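Local coordinates for protein putative Semialdehyde dehydrogenase (Oryza sativa, PDB 2CVO) that probably catalyses the NADPH-dependent reduction of N-acetyl-gamma-glutamyl phosphate to the corresponding semialdehyde, a step of arginine biosynthesis in the plastid, at residues 47-52 with 351-356; 152-157 with 175-180; 185-190 with 280-285; 237-242 with 247-252. All blocks are in the same frame, centred on the assembly; numbering follows the deposited sequence.

Interaction 1 (47-52 with 351-356); sequences PQFRIK and MGLPEN
Phe-49 and Leu-353 reach for each other from opposite directions, and the nearest approach is between one ring carbon and one methyl: Phe-49 CE1 lies 3.5 Å from Leu-353 CD1. The methyl meets the ring at a slant. Met-351 approaches the same part of the ring obliquely, its CG standing 4.1 Å from Phe-49 CZ. Leu-353 holds its CG anti to the carbonyl carbon (chi1 -59°) and stretches out from there, chi2 near 180°, which carries CD1 forward to Gln-48 and Phe-49. That one methyl is shared. Besides the ring it touches Gln-48, whose amide nitrogen NE2 comes to 3.7 Å of Leu-353 CD1, with Gln-48 CB at 4.1 Å from the same methyl. The glutamine and leucine side chains, too, meet at a slant.

Gly-352 makes the turn between Met-351 and Leu-353. Its positive phi (82°) closes a Schellman motif at the end of helix 336-351, a backbone shape that suits glycine, since a CB would collide with the carbonyl oxygen of Met-351. The Phe-49 ring also stacks on His-46 and packs on Leu-347 and Asn-348 of helix 336-351 and on Val-24 and Ile-26 of strand 24-29. The contact therefore joins an outermost strand of the parallel sheet in the NAD-binding domain to the C-terminal end of a helix nearly 300 residues later. No hydrogen bond or salt bridge crosses between the segments, so their fit depends on the shapes of apolar groups, and the glutamine contributes to it by van der Waals contact alone.

Interaction 2 (152-157 with 175-180); sequences TEVLRN and IQLPLV
The carboxylate of Glu-153 is gripped at both oxygens from outside the pair of helices: OE1 makes a salt bridge with Lys-337, and OE2 accepts from Gln-345 NE2. Those bonds fix the group while it rests against Leu-177, with Glu-153 OE1 4.0 Å from Leu-177 CD2. The glutamate chain bends at chi2 (77°), and chi3 near zero turns OE1 back over its own CB, so that oxygen and CB face the same leucine methyl, Glu-153 CB at 4.1 Å from Leu-177 CD2.

Val-154 carries the rest, its two methyls parting toward different residues: CG2 faces Leu-177 CD2 at 4.3 Å, and CG1 faces Val-180 CG1 at 4.2 Å. These are loose apolar touches, as expected for helix axes 10.1 Å apart and inclined at 73°. Helix 175-180 is kinked at Pro-178, whose nitrogen has no hydrogen to give to the turn before; Leu-177 O is taken up by the hydroxyl of Tyr-287.

The two segments belong to helices 152-161 and 170-184, with strand 164-166 of the parallel sheet between them. Helix 170-184 begins at Cys-170, probably the catalytic nucleophile, as is typical of the semialdehyde dehydrogenase fold, where this helix follows directly on the Rossmann domain.

Interaction 3 (185-190 with 280-285); sequences AKLIKV and YQHLKS
Ala-185 and His-282 bring their backbones to 8.2 Å, CA to CA, where the chain leaving helix 170-184 passes beside helix 276-287. The alanine methyl sits over one face of the imidazole as a CH-pi contact: Ala-185 CB is 3.7 Å from the centroid of the His-282 ring, 22° off the normal, and displaced toward the rim so that His-282 NE2 is its nearest ring atom at 3.5 Å. The imidazole reaches out from the helix because its CG stands anti to the backbone N (chi1 -175°). Leu-187 meets the root of the same side chain, with Leu-187 CD1 3.5 Å from His-282 CB, and approaches the ring itself only obliquely.

Between these two apolar residues Lys-186 takes a positive phi and closes a Schellman motif, the turn by which helix 170-184 ends on its way to strand 194-200 of the mixed sheet. His-282 NE2 also makes a weak hydrogen bond to Pro-181 O in the last turn of that helix. With an alanine here instead of the histidine, the methyls of Ala-185 and Leu-187 would probably lose the ring they lie against, and Pro-181 O its weak donor. Within helix 276-287 the backbone carbonyl oxygen of His-282 accepts from Ser-285 OG at 3.1 Å, the hydroxyl lying 39° above the carbonyl plane, and a second hydroxyl, that of Thr-286, bonds the same oxygen.

Interaction 4 (237-242 with 247-252); sequences QGLSEA and VTISFT
Ser-240 takes the backbone N-H of Val-247 onto its hydroxyl in a short and nearly straight bond: Val-247 N lies 2.8 Å from Ser-240 OG, with an N-H...O angle of 174°. Beside it the valine side chain beds down on the helix. Val-247 CG2 is 3.8 Å from the carbonyl oxygen Leu-239 O, and its other methyl, CG1, is 4.2 Å from Leu-239 CB. Two residues further on, Ile-249 meets the end of the leucine: Leu-239 CD1 touches Ile-249 CG2 at 3.7 Å, the two side chains crossing at about a right angle. Leu-239 is extended (chi2 -175°), which carries CD1 out to that methyl.

The serine hydroxyl is held in turn by the helix: OG also bonds Glu-236 O, one turn back, and as a carbonyl can only accept, the hydroxyl gives its hydrogen there and receives the valine N-H, while OE2 of the same glutamate accepts Ile-249 N. Replacing the serine by an alanine is likely to leave Val-247 N without its acceptor and the entry to the strand less firmly held. Leu-239 also packs on Leu-179 and Ile-183 of helix 170-184, and Ser-250 OG bonds Asp-320 of a second subunit.

Helix 231-243 here hands over to strand 250-256, which runs parallel to its neighbour 194-200: the turn completes a long beta-alpha-beta crossover in the mixed sheet of the dimerisation domain, interrupted by helix 214-217 and the short strand 222-223, with 231-243 as its last helix.

In the fold
Interaction 4 is a buried contact, interactions 1 and 2 are partly so, and interaction 3 lies at the surface. Interactions 2 and 3 draw on helix 170-184 and the loop that follows it; Leu-179 of the helix packs on Ile-188 of that loop, and Val-190 further along meets Val-247 of interaction 4. Interaction 1 stands apart, on the edge strand of the NAD-binding domain and the end of helix 336-351, about 33 Å from interactions 3 and 4 between centres, yet a salt bridge from Glu-355 to Arg-156 ties it to interaction 2. Of the four, only interaction 4 has a hydrogen bond between its segments; the others rely on van der Waals contact, in which an amide and a carboxylate also take part.

Interaction 1 (47-52 with 351-356)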
loop_
_atom_site.group_PDB
_atom_site.type_symbol
_atom_site.label_atom_id
_atom_site.label_comp_id
_atom_site.label_asym_id
_atom_site.label_seq_id
_atom_site.Cartn_x
_atom_site.Cartn_y
_atom_site.Cartn_z
ATOM N N PRO A 47 33.191 -0.500 6.917
ATOM C CA PRO A 47 34.449 -1.230 7.121
ATOM C C PRO A 47 35.245 -0.905 8.391
ATOM O O PRO A 47 36.130 -1.670 8.776
ATOM C CB PRO A 47 35.230 -0.940 5.836
ATOM C CG PRO A 47 34.703 0.395 5.402
ATOM C CD PRO A 47 33.224 0.257 5.653
ATOM N N GLN A 48 34.940 0.213 9.045
ATOM C CA GLN A 48 35.648 0.568 10.273
ATOM C C GLN A 48 34.742 0.628 11.494
ATOM O O GLN A 48 35.085 0.088 12.545
ATOM C CB GLN A 48 36.387 1.908 10.125
ATOM C CG GLN A 48 37.670 1.829 9.299
ATOM C CD GLN A 48 37.457 2.138 7.830
ATOM O OE1 GLN A 48 38.300 1.820 6.990
ATOM N NE2 GLN A 48 36.335 2.777 7.513
ATOM N N PHE A 49 33.593 1.286 11.365
ATOM C CA PHE A 49 32.656 1.404 12.479
ATOM C C PHE A 49 32.113 0.030 12.857
ATOM O O PHE A 49 31.588 -0.691 12.010
ATOM C CB PHE A 49 31.492 2.333 12.109
ATOM C CG PHE A 49 31.883 3.781 11.946
ATOM C CD1 PHE A 49 33.220 4.177 11.998
ATOM C CD2 PHE A 49 30.908 4.753 11.735
ATOM C CE1 PHE A 49 33.579 5.517 11.842
ATOM C CE2 PHE A 49 31.253 6.095 11.578
ATOM C CZ PHE A 49 32.592 6.478 11.631
ATOM N N ARG A 50 32.243 -0.327 14.129
ATOM C CA ARG A 50 31.772 -1.618 14.620
ATOM C C ARG A 50 31.066 -1.454 15.957
ATOM O O ARG A 50 31.664 -1.002 16.929
ATOM C CB ARG A 50 32.950 -2.590 14.763
ATOM C CG ARG A 50 32.972 -3.706 13.718
ATOM C CD ARG A 50 32.239 -4.952 14.212
ATOM N NE ARG A 50 33.067 -5.740 15.125
ATOM C CZ ARG A 50 32.628 -6.764 15.853
ATOM N NH1 ARG A 50 31.356 -7.141 15.789
ATOM N NH2 ARG A 50 33.465 -7.418 16.649
ATOM N N ILE A 51 29.789 -1.822 15.998
ATOM C CA ILE A 51 28.994 -1.712 17.214
ATOM C C ILE A 51 29.491 -2.654 18.305
ATOM O O ILE A 51 29.637 -3.854 18.086
ATOM C CB ILE A 51 27.508 -2.020 16.934
ATOM C CG1 ILE A 51 26.951 -1.008 15.929
ATOM C CG2 ILE A 51 26.712 -1.974 18.234
ATOM C CD1 ILE A 51 25.530 -1.291 15.489
ATOM N N LYS A 52 29.745 -2.097 19.485
ATOM C CA LYS A 52 30.216 -2.887 20.615
ATOM C C LYS A 52 29.260 -2.805 21.798
ATOM O O LYS A 52 29.272 -3.671 22.673
ATOM C CB LYS A 52 31.613 -2.428 21.038
ATOM C CG LYS A 52 32.726 -2.906 20.118
ATOM C CD LYS A 52 32.747 -4.431 20.035
ATOM C CE LYS A 52 33.984 -4.937 19.309
ATOM N NZ LYS A 52 34.106 -4.340 17.952
ATOM N N MET A 351 35.709 11.486 12.535
ATOM C CA MET A 351 36.772 10.501 12.717
ATOM C C MET A 351 37.865 10.595 11.656
ATOM O O MET A 351 38.832 9.838 11.692
ATOM C CB MET A 351 36.196 9.080 12.710
ATOM C CG MET A 351 35.134 8.809 13.762
ATOM S SD MET A 351 35.664 9.170 15.442
ATOM C CE MET A 351 36.856 7.861 15.719
ATOM N N GLY A 352 37.709 11.512 10.706
ATOM C CA GLY A 352 38.712 11.659 9.664
ATOM C C GLY A 352 38.567 10.667 8.524
ATOM O O GLY A 352 39.499 10.459 7.748
ATOM N N LEU A 353 37.397 10.048 8.410
ATOM C CA LEU A 353 37.167 9.081 7.343
ATOM C C LEU A 353 36.379 9.723 6.218
ATOM O O LEU A 353 35.689 10.719 6.423
ATOM C CB LEU A 353 36.386 7.874 7.870
ATOM C CG LEU A 353 37.011 7.069 9.012
ATOM C CD1 LEU A 353 36.091 5.919 9.374
ATOM C CD2 LEU A 353 38.376 6.544 8.587
ATOM N N PRO A 354 36.487 9.175 5.002
ATOM C CA PRO A 354 35.732 9.761 3.892
ATOM C C PRO A 354 34.260 9.751 4.293
ATOM O O PRO A 354 33.785 8.786 4.899
ATOM C CB PRO A 354 36.037 8.813 2.740
ATOM C CG PRO A 354 37.449 8.389 3.040
ATOM C CD PRO A 354 37.387 8.109 4.528
ATOM N N GLU A 355 33.544 10.821 3.970
ATOM C CA GLU A 355 32.136 10.927 4.335
ATOM C C GLU A 355 31.227 9.833 3.787
ATOM O O GLU A 355 30.245 9.469 4.436
ATOM C CB GLU A 355 31.581 12.296 3.925
ATOM C CG GLU A 355 32.218 13.463 4.651
ATOM C CD GLU A 355 31.504 14.776 4.396
ATOM O OE1 GLU A 355 32.013 15.822 4.850
ATOM O OE2 GLU A 355 30.436 14.766 3.749
ATOM N N ASN A 356 31.542 9.300 2.609
ATOM C CA ASN A 356 30.696 8.265 2.017
ATOM C C ASN A 356 30.956 6.848 2.527
ATOM O O ASN A 356 30.310 5.893 2.083
ATOM C CB ASN A 356 30.803 8.289 0.484
ATOM C CG ASN A 356 32.216 8.036 -0.021
ATOM O OD1 ASN A 356 33.045 7.445 0.671
ATOM N ND2 ASN A 356 32.489 8.469 -1.249
#

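Interaction 2 (152-157 with 175-180)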
loop_
_atom_site.group_PDB
_atom_site.type_symbol
_atom_site.label_atom_id
_atom_site.label_comp_id
_atom_site.label_asym_id
_atom_site.label_seq_id
_atom_site.Cartn_x
_atom_site.Cartn_y
_atom_site.Cartn_z
ATOM N N THR A 152 25.609 18.336 7.750
ATOM C CA THR A 152 26.901 18.095 7.114
ATOM C C THR A 152 27.388 19.073 6.046
ATOM O O THR A 152 28.362 19.801 6.261
ATOM C CB THR A 152 26.962 16.661 6.526
ATOM O OG1 THR A 152 26.386 15.731 7.453
ATOM C CG2 THR A 152 28.404 16.254 6.278
ATOM N N GLU A 153 26.728 19.078 4.895
ATOM C CA GLU A 153 27.122 19.943 3.793
ATOM C C GLU A 153 27.172 21.437 4.120
ATOM O O GLU A 153 27.883 22.195 3.461
ATOM C CB GLU A 153 26.185 19.731 2.598
ATOM C CG GLU A 153 26.324 18.391 1.877
ATOM C CD GLU A 153 25.685 17.224 2.618
ATOM O OE1 GLU A 153 24.987 17.447 3.637
ATOM O OE2 GLU A 153 25.876 16.073 2.163
ATOM N N VAL A 154 26.428 21.855 5.140
ATOM C CA VAL A 154 26.364 23.266 5.507
ATOM C C VAL A 154 27.340 23.711 6.594
ATOM O O VAL A 154 27.836 24.837 6.564
ATOM C CB VAL A 154 24.923 23.638 5.938
ATOM C CG1 VAL A 154 24.861 25.085 6.395
ATOM C CG2 VAL A 154 23.969 23.420 4.773
ATOM N N LEU A 155 27.616 22.839 7.554
ATOM C CA LEU A 155 28.527 23.191 8.636
ATOM C C LEU A 155 29.673 22.192 8.748
ATOM O O LEU A 155 30.130 21.883 9.848
ATOM C CB LEU A 155 27.766 23.258 9.968
ATOM C CG LEU A 155 26.611 24.263 10.096
ATOM C CD1 LEU A 155 25.354 23.708 9.438
ATOM C CD2 LEU A 155 26.330 24.534 11.571
ATOM N N ARG A 156 30.143 21.701 7.604
ATOM C CA ARG A 156 31.218 20.717 7.573
ATOM C C ARG A 156 32.450 21.077 8.401
ATOM O O ARG A 156 32.965 20.236 9.144
ATOM C CB ARG A 156 31.634 20.439 6.125
ATOM C CG ARG A 156 32.764 19.433 5.992
ATOM C CD ARG A 156 33.042 19.065 4.536
ATOM N NE ARG A 156 32.028 18.166 3.986
ATOM C CZ ARG A 156 31.176 18.481 3.015
ATOM N NH1 ARG A 156 31.201 19.687 2.464
ATOM N NH2 ARG A 156 30.292 17.587 2.596
ATOM N N ASN A 157 32.929 22.312 8.283
ATOM C CA ASN A 157 34.112 22.706 9.040
ATOM C C ASN A 157 33.890 22.673 10.552
ATOM O O ASN A 157 34.767 22.239 11.294
ATOM C CB ASN A 157 34.605 24.092 8.606
ATOM C CG ASN A 157 35.907 24.486 9.293
ATOM O OD1 ASN A 157 35.904 25.031 10.401
ATOM N ND2 ASN A 157 37.030 24.189 8.645
ATOM N N ILE A 175 14.785 20.799 3.936
ATOM C CA ILE A 175 14.507 22.211 3.698
ATOM C C ILE A 175 15.728 23.145 3.714
ATOM O O ILE A 175 15.898 23.966 2.812
ATOM C CB ILE A 175 13.461 22.709 4.722
ATOM C CG1 ILE A 175 12.137 21.974 4.472
ATOM C CG2 ILE A 175 13.292 24.233 4.628
ATOM C CD1 ILE A 175 11.140 22.075 5.608
ATOM N N GLN A 176 16.583 23.024 4.724
ATOM C CA GLN A 176 17.749 23.898 4.802
ATOM C C GLN A 176 18.779 23.699 3.691
ATOM O O GLN A 176 19.380 24.667 3.230
ATOM C CB GLN A 176 18.414 23.773 6.177
ATOM C CG GLN A 176 17.534 24.309 7.300
ATOM C CD GLN A 176 18.114 24.075 8.686
ATOM O OE1 GLN A 176 18.922 24.860 9.181
ATOM N NE2 GLN A 176 17.703 22.981 9.317
ATOM N N LEU A 177 18.976 22.461 3.248
ATOM C CA LEU A 177 19.940 22.206 2.190
ATOM C C LEU A 177 19.704 23.131 0.993
ATOM O O LEU A 177 20.628 23.807 0.536
ATOM C CB LEU A 177 19.892 20.735 1.762
ATOM C CG LEU A 177 20.589 19.798 2.761
ATOM C CD1 LEU A 177 20.321 18.348 2.417
ATOM C CD2 LEU A 177 22.082 20.084 2.757
ATOM N N PRO A 178 18.469 23.188 0.474
ATOM C CA PRO A 178 18.270 24.087 -0.670
ATOM C C PRO A 178 18.076 25.560 -0.285
ATOM O O PRO A 178 18.591 26.452 -0.959
ATOM C CB PRO A 178 17.038 23.502 -1.356
ATOM C CG PRO A 178 16.238 22.988 -0.195
ATOM C CD PRO A 178 17.297 22.312 0.664
ATOM N N LEU A 179 17.360 25.816 0.809
ATOM C CA LEU A 179 17.087 27.197 1.220
ATOM C C LEU A 179 18.225 28.027 1.811
ATOM O O LEU A 179 18.328 29.226 1.520
ATOM C CB LEU A 179 15.906 27.234 2.193
ATOM C CG LEU A 179 14.556 26.750 1.662
ATOM C CD1 LEU A 179 13.470 27.158 2.647
ATOM C CD2 LEU A 179 14.277 27.357 0.298
ATOM N N VAL A 180 19.070 27.413 2.636
ATOM C CA VAL A 180 20.168 28.144 3.262
ATOM C C VAL A 180 21.098 28.850 2.263
ATOM O O VAL A 180 21.304 30.058 2.355
ATOM C CB VAL A 180 20.987 27.218 4.195
ATOM C CG1 VAL A 180 22.211 27.955 4.743
ATOM C CG2 VAL A 180 20.106 26.758 5.350
#

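Interaction 3 (185-190 with 280-285)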
loop_
_atom_site.group_PDB
_atom_site.type_symbol
_atom_site.label_atom_id
_atom_site.label_comp_id
_atom_site.label_asym_id
_atom_site.label_seq_id
_atom_site.Cartn_x
_atom_site.Cartn_y
_atom_site.Cartn_z
ATOM N N ALA A 185 22.736 33.845 -0.461
ATOM C CA ALA A 185 23.021 34.485 -1.739
ATOM C C ALA A 185 22.031 35.609 -2.040
ATOM O O ALA A 185 22.167 36.314 -3.039
ATOM C CB ALA A 185 22.992 33.442 -2.859
ATOM N N LYS A 186 21.035 35.772 -1.176
ATOM C CA LYS A 186 20.032 36.820 -1.351
ATOM C C LYS A 186 19.275 36.642 -2.662
ATOM O O LYS A 186 18.848 37.622 -3.275
ATOM C CB LYS A 186 20.709 38.193 -1.347
ATOM C CG LYS A 186 21.809 38.326 -0.305
ATOM C CD LYS A 186 21.244 38.493 1.084
ATOM C CE LYS A 186 20.922 39.951 1.347
ATOM N NZ LYS A 186 22.159 40.777 1.220
ATOM N N LEU A 187 19.119 35.394 -3.096
ATOM C CA LEU A 187 18.411 35.113 -4.340
ATOM C C LEU A 187 16.903 34.976 -4.133
ATOM O O LEU A 187 16.131 35.149 -5.073
ATOM C CB LEU A 187 18.982 33.851 -4.997
ATOM C CG LEU A 187 20.440 34.000 -5.455
ATOM C CD1 LEU A 187 20.911 32.722 -6.126
ATOM C CD2 LEU A 187 20.555 35.181 -6.413
ATOM N N ILE A 188 16.489 34.655 -2.907
ATOM C CA ILE A 188 15.070 34.545 -2.579
ATOM C C ILE A 188 14.814 35.410 -1.355
ATOM O O ILE A 188 15.724 35.686 -0.572
ATOM C CB ILE A 188 14.625 33.093 -2.235
ATOM C CG1 ILE A 188 15.342 32.607 -0.977
ATOM C CG2 ILE A 188 14.879 32.165 -3.414
ATOM C CD1 ILE A 188 14.891 31.235 -0.510
ATOM N N LYS A 189 13.570 35.837 -1.193
ATOM C CA LYS A 189 13.190 36.674 -0.069
ATOM C C LYS A 189 12.752 35.782 1.089
ATOM O O LYS A 189 12.382 34.626 0.884
ATOM C CB LYS A 189 12.078 37.620 -0.516
ATOM C CG LYS A 189 12.500 38.406 -1.751
ATOM C CD LYS A 189 11.339 38.862 -2.615
ATOM C CE LYS A 189 10.693 40.114 -2.076
ATOM N NZ LYS A 189 9.869 40.777 -3.132
ATOM N N VAL A 190 12.820 36.312 2.305
ATOM C CA VAL A 190 12.448 35.547 3.488
ATOM C C VAL A 190 10.989 35.755 3.853
ATOM O O VAL A 190 10.534 35.319 4.911
ATOM C CB VAL A 190 13.324 35.934 4.684
ATOM C CG1 VAL A 190 14.785 35.711 4.337
ATOM C CG2 VAL A 190 13.082 37.388 5.056
ATOM N N TYR A 280 18.491 27.784 -9.686
ATOM C CA TYR A 280 18.987 26.486 -10.126
ATOM C C TYR A 280 20.504 26.470 -10.281
ATOM O O TYR A 280 21.167 25.529 -9.852
ATOM C CB TYR A 280 18.350 26.106 -11.464
ATOM C CG TYR A 280 18.779 24.751 -11.972
ATOM C CD1 TYR A 280 18.128 23.589 -11.554
ATOM C CD2 TYR A 280 19.857 24.625 -12.849
ATOM C CE1 TYR A 280 18.542 22.327 -11.998
ATOM C CE2 TYR A 280 20.280 23.373 -13.299
ATOM C CZ TYR A 280 19.618 22.230 -12.869
ATOM O OH TYR A 280 20.035 20.991 -13.308
ATOM N N GLN A 281 21.049 27.510 -10.903
ATOM C CA GLN A 281 22.486 27.585 -11.109
ATOM C C GLN A 281 23.247 27.786 -9.803
ATOM O O GLN A 281 24.361 27.288 -9.651
ATOM C CB GLN A 281 22.829 28.706 -12.095
ATOM C CG GLN A 281 22.406 28.433 -13.537
ATOM C CD GLN A 281 23.054 27.184 -14.124
ATOM O OE1 GLN A 281 24.271 27.005 -14.044
ATOM N NE2 GLN A 281 22.242 26.319 -14.723
ATOM N N HIS A 282 22.661 28.510 -8.854
ATOM C CA HIS A 282 23.360 28.713 -7.590
ATOM C C HIS A 282 23.436 27.412 -6.798
ATOM O O HIS A 282 24.455 27.129 -6.167
ATOM C CB HIS A 282 22.681 29.776 -6.729
ATOM C CG HIS A 282 23.434 30.088 -5.473
ATOM N ND1 HIS A 282 24.660 30.718 -5.481
ATOM C CD2 HIS A 282 23.169 29.799 -4.177
ATOM C CE1 HIS A 282 25.119 30.801 -4.245
ATOM N NE2 HIS A 282 24.233 30.250 -3.434
ATOM N N LEU A 283 22.360 26.627 -6.826
ATOM C CA LEU A 283 22.337 25.353 -6.110
ATOM C C LEU A 283 23.288 24.375 -6.785
ATOM O O LEU A 283 23.941 23.571 -6.118
ATOM C CB LEU A 283 20.923 24.755 -6.085
ATOM C CG LEU A 283 19.831 25.515 -5.322
ATOM C CD1 LEU A 283 18.496 24.822 -5.516
ATOM C CD2 LEU A 283 20.180 25.590 -3.842
ATOM N N LYS A 284 23.366 24.442 -8.112
ATOM C CA LYS A 284 24.253 23.549 -8.842
ATOM C C LYS A 284 25.701 23.800 -8.447
ATOM O O LYS A 284 26.423 22.870 -8.093
ATOM C CB LYS A 284 24.099 23.727 -10.355
ATOM C CG LYS A 284 24.947 22.736 -11.154
ATOM C CD LYS A 284 24.498 22.635 -12.604
ATOM C CE LYS A 284 24.928 23.838 -13.423
ATOM N NZ LYS A 284 26.395 23.831 -13.689
ATOM N N SER A 285 26.120 25.061 -8.491
ATOM C CA SER A 285 27.490 25.398 -8.141
ATOM C C SER A 285 27.738 25.154 -6.659
ATOM O O SER A 285 28.841 24.789 -6.263
ATOM C CB SER A 285 27.799 26.856 -8.501
ATOM O OG SER A 285 26.989 27.748 -7.764
#

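Interaction 4 (237-242 with 247-252)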
loop_
_atom_site.group_PDB
_atom_site.type_symbol
_atom_site.label_atom_id
_atom_site.label_comp_id
_atom_site.label_asym_id
_atom_site.label_seq_id
_atom_site.Cartn_x
_atom_site.Cartn_y
_atom_site.Cartn_z
ATOM N N GLN A 237 15.612 28.590 12.771
ATOM C CA GLN A 237 16.928 28.896 13.328
ATOM C C GLN A 237 17.980 28.931 12.219
ATOM O O GLN A 237 18.778 29.866 12.136
ATOM C CB GLN A 237 17.321 27.855 14.390
ATOM C CG GLN A 237 18.773 27.960 14.877
ATOM C CD GLN A 237 19.077 27.048 16.067
ATOM O OE1 GLN A 237 18.700 27.341 17.206
ATOM N NE2 GLN A 237 19.753 25.932 15.801
ATOM N N GLY A 238 17.977 27.916 11.361
ATOM C CA GLY A 238 18.944 27.869 10.276
ATOM C C GLY A 238 18.712 28.937 9.218
ATOM O O GLY A 238 19.660 29.520 8.688
ATOM N N LEU A 239 17.451 29.200 8.904
ATOM C CA LEU A 239 17.124 30.206 7.902
ATOM C C LEU A 239 17.416 31.614 8.409
ATOM O O LEU A 239 17.887 32.463 7.652
ATOM C CB LEU A 239 15.653 30.099 7.498
ATOM C CG LEU A 239 15.202 28.745 6.949
ATOM C CD1 LEU A 239 13.761 28.848 6.493
ATOM C CD2 LEU A 239 16.094 28.328 5.789
ATOM N N SER A 240 17.130 31.861 9.685
ATOM C CA SER A 240 17.375 33.175 10.276
ATOM C C SER A 240 18.864 33.479 10.300
ATOM O O SER A 240 19.280 34.610 10.053
ATOM C CB SER A 240 16.813 33.242 11.699
ATOM O OG SER A 240 15.397 33.283 11.669
ATOM N N GLU A 241 19.662 32.458 10.598
ATOM C CA GLU A 241 21.105 32.617 10.634
ATOM C C GLU A 241 21.619 32.955 9.238
ATOM O O GLU A 241 22.489 33.807 9.075
ATOM C CB GLU A 241 21.772 31.334 11.125
ATOM C CG GLU A 241 23.282 31.354 10.987
ATOM C CD GLU A 241 23.935 30.092 11.514
ATOM O OE1 GLU A 241 23.563 28.986 11.060
ATOM O OE2 GLU A 241 24.825 30.211 12.381
ATOM N N ALA A 242 21.068 32.286 8.232
ATOM C CA ALA A 242 21.471 32.508 6.850
ATOM C C ALA A 242 21.011 33.870 6.344
ATOM O O ALA A 242 21.651 34.477 5.485
ATOM C CB ALA A 242 20.904 31.404 5.963
ATOM N N VAL A 247 13.499 34.950 10.568
ATOM C CA VAL A 247 12.639 34.383 9.530
ATOM C C VAL A 247 11.455 33.610 10.103
ATOM O O VAL A 247 11.631 32.725 10.938
ATOM C CB VAL A 247 13.433 33.430 8.606
ATOM C CG1 VAL A 247 12.507 32.808 7.562
ATOM C CG2 VAL A 247 14.561 34.185 7.934
ATOM N N THR A 248 10.250 33.951 9.648
ATOM C CA THR A 248 9.033 33.273 10.090
ATOM C C THR A 248 8.393 32.567 8.902
ATOM O O THR A 248 7.874 33.209 7.991
ATOM C CB THR A 248 8.016 34.248 10.674
ATOM O OG1 THR A 248 8.560 34.853 11.855
ATOM C CG2 THR A 248 6.735 33.504 11.038
ATOM N N ILE A 249 8.415 31.239 8.932
ATOM C CA ILE A 249 7.888 30.431 7.837
ATOM C C ILE A 249 6.518 29.817 8.083
ATOM O O ILE A 249 5.989 29.843 9.193
ATOM C CB ILE A 249 8.849 29.253 7.509
ATOM C CG1 ILE A 249 8.849 28.251 8.673
ATOM C CG2 ILE A 249 10.263 29.770 7.275
ATOM C CD1 ILE A 249 9.734 27.024 8.466
ATOM N N SER A 250 5.954 29.267 7.017
ATOM C CA SER A 250 4.681 28.570 7.078
ATOM C C SER A 250 5.067 27.123 6.771
ATOM O O SER A 250 5.505 26.820 5.666
ATOM C CB SER A 250 3.721 29.091 6.008
ATOM O OG SER A 250 2.511 28.352 6.030
ATOM N N PHE A 251 4.918 26.240 7.749
ATOM C CA PHE A 251 5.281 24.836 7.577
ATOM C C PHE A 251 4.105 23.922 7.903
ATOM O O PHE A 251 3.541 24.002 8.994
ATOM C CB PHE A 251 6.464 24.503 8.496
ATOM C CG PHE A 251 6.863 23.049 8.488
ATOM C CD1 PHE A 251 7.553 22.504 7.409
ATOM C CD2 PHE A 251 6.570 22.230 9.582
ATOM C CE1 PHE A 251 7.953 21.158 7.419
ATOM C CE2 PHE A 251 6.962 20.887 9.604
ATOM C CZ PHE A 251 7.658 20.351 8.518
ATOM N N THR A 252 3.742 23.055 6.957
ATOM C CA THR A 252 2.637 22.121 7.162
ATOM C C THR A 252 3.036 20.713 6.726
ATOM O O THR A 252 3.187 20.438 5.532
ATOM C CB THR A 252 1.380 22.543 6.370
ATOM O OG1 THR A 252 1.016 23.881 6.726
ATOM C CG2 THR A 252 0.209 21.613 6.692
#